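Local coordinates for protein putative mandelate racemase/muconate lactonizing enzyme (Bordetella bronchiseptica, PDB 3DDM) that is of unknown function but belongs to the mandelate racemase/muconate lactonizing enzyme family of the enolase superfamily, at residues 9-15 with 81-87. The protein carries 1 engineered substitution. Numbering follows the deposited sequence.
Sequences SITPARV and LTARAFA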
ATOM      1  N   SER A   9      -3.159 -20.326 -26.131  1.00 76.37           N
ATOM      2  CA  SER A   9      -2.777 -19.059 -25.506  1.00 74.09           C
ATOM      3  C   SER A   9      -3.967 -18.214 -25.039  1.00 72.40           C
ATOM      4  O   SER A   9      -5.089 -18.368 -25.531  1.00 71.96           O
ATOM      5  CB  SER A   9      -1.940 -18.232 -26.477  1.00 74.53           C
ATOM      6  OG  SER A   9      -2.776 -17.538 -27.385  1.00 74.85           O
ATOM      7  N   ILE A  10      -3.701 -17.314 -24.094  1.00 69.23           N
ATOM      8  CA  ILE A  10      -4.721 -16.431 -23.542  1.00 67.34           C
ATOM      9  C   ILE A  10      -4.631 -15.058 -24.197  1.00 65.65           C
ATOM     10  O   ILE A  10      -3.543 -14.501 -24.320  1.00 65.56           O
ATOM     11  CB  ILE A  10      -4.526 -16.207 -22.028  1.00 68.76           C
ATOM     12  CG1 ILE A  10      -4.152 -17.519 -21.337  1.00 69.07           C
ATOM     13  CG2 ILE A  10      -5.801 -15.621 -21.425  1.00 68.20           C
ATOM     14  CD1 ILE A  10      -5.234 -18.553 -21.376  1.00 71.64           C
ATOM     15  N   THR A  11      -5.766 -14.505 -24.604  1.00 63.16           N
ATOM     16  CA  THR A  11      -5.769 -13.187 -25.222  1.00 61.12           C
ATOM     17  C   THR A  11      -6.907 -12.351 -24.657  1.00 59.19           C
ATOM     18  O   THR A  11      -7.940 -12.183 -25.301  1.00 58.90           O
ATOM     19  CB  THR A  11      -5.925 -13.271 -26.756  1.00 61.73           C
ATOM     20  OG1 THR A  11      -4.916 -14.136 -27.296  1.00 62.20           O
ATOM     21  CG2 THR A  11      -5.767 -11.881 -27.380  1.00 60.54           C
ATOM     22  N   PRO A  12      -6.723 -11.803 -23.441  1.00 57.18           N
ATOM     23  CA  PRO A  12      -7.733 -10.979 -22.771  1.00 54.46           C
ATOM     24  C   PRO A  12      -8.259  -9.908 -23.712  1.00 53.57           C
ATOM     25  O   PRO A  12      -7.500  -9.359 -24.506  1.00 54.98           O
ATOM     26  CB  PRO A  12      -6.962 -10.387 -21.599  1.00 54.08           C
ATOM     27  CG  PRO A  12      -5.946 -11.441 -21.301  1.00 54.65           C
ATOM     28  CD  PRO A  12      -5.470 -11.819 -22.667  1.00 55.54           C
ATOM     29  N   ALA A  13      -9.551  -9.608 -23.619  1.00 51.47           N
ATOM     30  CA  ALA A  13     -10.161  -8.606 -24.480  1.00 51.05           C
ATOM     31  C   ALA A  13     -10.948  -7.573 -23.689  1.00 52.25           C
ATOM     32  O   ALA A  13     -10.957  -6.389 -24.025  1.00 52.37           O
ATOM     33  CB  ALA A  13     -11.066  -9.278 -25.487  1.00 49.43           C
ATOM     34  N   ARG A  14     -11.623  -8.032 -22.642  1.00 53.16           N
ATOM     35  CA  ARG A  14     -12.420  -7.157 -21.798  1.00 53.54           C
ATOM     36  C   ARG A  14     -12.219  -7.620 -20.370  1.00 52.80           C
ATOM     37  O   ARG A  14     -12.243  -8.817 -20.099  1.00 52.35           O
ATOM     38  CB  ARG A  14     -13.895  -7.244 -22.197  1.00 56.70           C
ATOM     39  CG  ARG A  14     -14.855  -6.486 -21.287  1.00 62.30           C
ATOM     40  CD  ARG A  14     -16.279  -6.494 -21.858  1.00 67.19           C
ATOM     41  NE  ARG A  14     -17.295  -6.784 -20.843  1.00 71.78           N
ATOM     42  CZ  ARG A  14     -17.462  -7.973 -20.259  1.00 74.21           C
ATOM     43  NH1 ARG A  14     -16.684  -9.001 -20.586  1.00 73.62           N
ATOM     44  NH2 ARG A  14     -18.405  -8.136 -19.336  1.00 75.49           N
ATOM     45  N   VAL A  15     -11.996  -6.676 -19.462  1.00 52.63           N
ATOM     46  CA  VAL A  15     -11.775  -7.001 -18.053  1.00 51.78           C
ATOM     47  C   VAL A  15     -12.609  -6.082 -17.169  1.00 52.65           C
ATOM     48  O   VAL A  15     -12.363  -4.878 -17.111  1.00 53.26           O
ATOM     49  CB  VAL A  15     -10.289  -6.834 -17.677  1.00 50.84           C
ATOM     50  CG1 VAL A  15     -10.083  -7.179 -16.218  1.00 50.33           C
ATOM     51  CG2 VAL A  15      -9.423  -7.708 -18.563  1.00 48.57           C
ATOM     52  N   LEU A  81      -3.206  -5.991 -19.520  1.00 50.63           N
ATOM     53  CA  LEU A  81      -3.749  -7.288 -19.891  1.00 51.02           C
ATOM     54  C   LEU A  81      -4.322  -7.385 -21.315  1.00 50.37           C
ATOM     55  O   LEU A  81      -4.073  -8.365 -22.021  1.00 50.04           O
ATOM     56  CB  LEU A  81      -4.821  -7.663 -18.867  1.00 51.16           C
ATOM     57  CG  LEU A  81      -4.927  -9.095 -18.359  1.00 51.73           C
ATOM     58  CD1 LEU A  81      -3.561  -9.607 -17.890  1.00 50.05           C
ATOM     59  CD2 LEU A  81      -5.957  -9.118 -17.222  1.00 51.85           C
ATOM     60  N   THR A  82      -5.079  -6.379 -21.742  1.00 49.75           N
ATOM     61  CA  THR A  82      -5.692  -6.413 -23.068  1.00 50.70           C
ATOM     62  C   THR A  82      -4.888  -5.790 -24.218  1.00 52.40           C
ATOM     63  O   THR A  82      -5.468  -5.327 -25.193  1.00 53.79           O
ATOM     64  CB  THR A  82      -7.087  -5.744 -23.046  1.00 48.87           C
ATOM     65  OG1 THR A  82      -6.950  -4.337 -22.802  1.00 46.83           O
ATOM     66  CG2 THR A  82      -7.949  -6.358 -21.964  1.00 47.38           C
ATOM     67  N   ALA A  83      -3.564  -5.791 -24.131  1.00 53.75           N
ATOM     68  CA  ALA A  83      -2.755  -5.200 -25.194  1.00 54.60           C
ATOM     69  C   ALA A  83      -1.844  -6.221 -25.878  1.00 55.94           C
ATOM     70  O   ALA A  83      -1.157  -5.907 -26.857  1.00 57.20           O
ATOM     71  CB  ALA A  83      -1.928  -4.053 -24.638  1.00 53.03           C
ATOM     72  N   ARG A  84      -1.843  -7.443 -25.364  1.00 55.39           N
ATOM     73  CA  ARG A  84      -1.020  -8.498 -25.934  1.00 54.75           C
ATOM     74  C   ARG A  84      -1.598  -9.856 -25.578  1.00 55.09           C
ATOM     75  O   ARG A  84      -2.629  -9.947 -24.902  1.00 56.46           O
ATOM     76  CB  ARG A  84       0.408  -8.401 -25.404  1.00 53.11           C
ATOM     77  CG  ARG A  84       0.493  -8.322 -23.902  1.00 51.25           C
ATOM     78  CD  ARG A  84       1.907  -8.560 -23.434  1.00 50.84           C
ATOM     79  NE  ARG A  84       2.327  -9.925 -23.720  1.00 51.52           N
ATOM     80  CZ  ARG A  84       3.438 -10.476 -23.247  1.00 52.09           C
ATOM     81  NH1 ARG A  84       4.247  -9.771 -22.465  1.00 52.29           N
ATOM     82  NH2 ARG A  84       3.730 -11.737 -23.533  1.00 51.02           N
ATOM     83  N   ALA A  85      -0.932 -10.907 -26.040  1.00 52.98           N
ATOM     84  CA  ALA A  85      -1.363 -12.264 -25.760  1.00 51.52           C
ATOM     85  C   ALA A  85      -0.374 -12.865 -24.769  1.00 51.10           C
ATOM     86  O   ALA A  85       0.700 -12.295 -24.535  1.00 51.24           O
ATOM     87  CB  ALA A  85      -1.390 -13.074 -27.035  1.00 51.98           C
ATOM     88  N   PHE A  86      -0.733 -14.006 -24.184  1.00 49.41           N
ATOM     89  CA  PHE A  86       0.127 -14.658 -23.204  1.00 47.50           C
ATOM     90  C   PHE A  86       0.125 -16.162 -23.368  1.00 47.30           C
ATOM     91  O   PHE A  86      -0.920 -16.777 -23.543  1.00 47.62           O
ATOM     92  CB  PHE A  86      -0.321 -14.297 -21.781  1.00 46.59           C
ATOM     93  CG  PHE A  86      -0.402 -12.815 -21.533  1.00 44.21           C
ATOM     94  CD1 PHE A  86      -1.539 -12.099 -21.889  1.00 42.19           C
ATOM     95  CD2 PHE A  86       0.682 -12.127 -20.992  1.00 42.98           C
ATOM     96  CE1 PHE A  86      -1.599 -10.722 -21.717  1.00 42.14           C
ATOM     97  CE2 PHE A  86       0.635 -10.752 -20.813  1.00 41.88           C
ATOM     98  CZ  PHE A  86      -0.509 -10.047 -21.178  1.00 42.90           C
ATOM     99  N   ALA A  87       1.308 -16.755 -23.310  1.00 47.92           N
ATOM    100  CA  ALA A  87       1.417 -18.193 -23.456  1.00 50.09           C
ATOM    101  C   ALA A  87       0.458 -18.890 -22.490  1.00 50.96           C
ATOM    102  O   ALA A  87      -0.179 -19.877 -22.844  1.00 51.94           O
ATOM    103  CB  ALA A  87       2.854 -18.637 -23.195  1.00 49.48           C
TER
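A single antiparallel bridge between Ile-10 and Phe-86, with a proline wedge beside it, ties the N-terminal lead-in of strand 14-23 to the loop joining helices 65-81 and 89-98. The two residues form a hydrogen-bonded pair: Ile-10 N reaches Phe-86 O at 2.9 Å with an N-H...O angle of 163°, and Phe-86 N returns the bond to Ile-10 O over the same distance. Ala-85 CA adds a CA-H...O contact to that carbonyl, and Ala-85 CB lies 3.7 Å from Thr-11 OG1. Next along the chain, Pro-12 points its ring into the bend of the loop. Its CB packs on Leu-81 O, and its CG lies 3.9 Å from Leu-81 CG, the two side chains crossing at about a right angle. Pro-12 CD meets Phe-86 CD1 at 4.0 Å near the plane of the ring, hence at its edge. Phe-86 has CG anti to its carbonyl carbon (chi1 -54°), which turns the ring back toward Leu-81, whose O lies in the ring plane at the edge; Arg-84 lays a guanidinium face over Phe-86 CE2. Arg-84 NE and NH2 both donate hydrogen bonds to Ala-85 O, which sits somewhat out of the guanidinium plane. Beyond the proline, Val-15 CG2 touches Leu-81 CD2 (4.0 Å) and Thr-82 CG2, while Thr-82 OG1 is hydrogen-bonded to Ala-78 O of the preceding helix. Val-15 and Leu-81 both also pack on Leu-120 of helix 110-131. Ala-13 and Arg-14 face Glu-46 in a classic beta bulge, where the sheet begins. The contact thus joins the start of the three-stranded antiparallel sheet to the helical part of the N-terminal domain, the alpha+beta capping domain characteristic of the enolase superfamily.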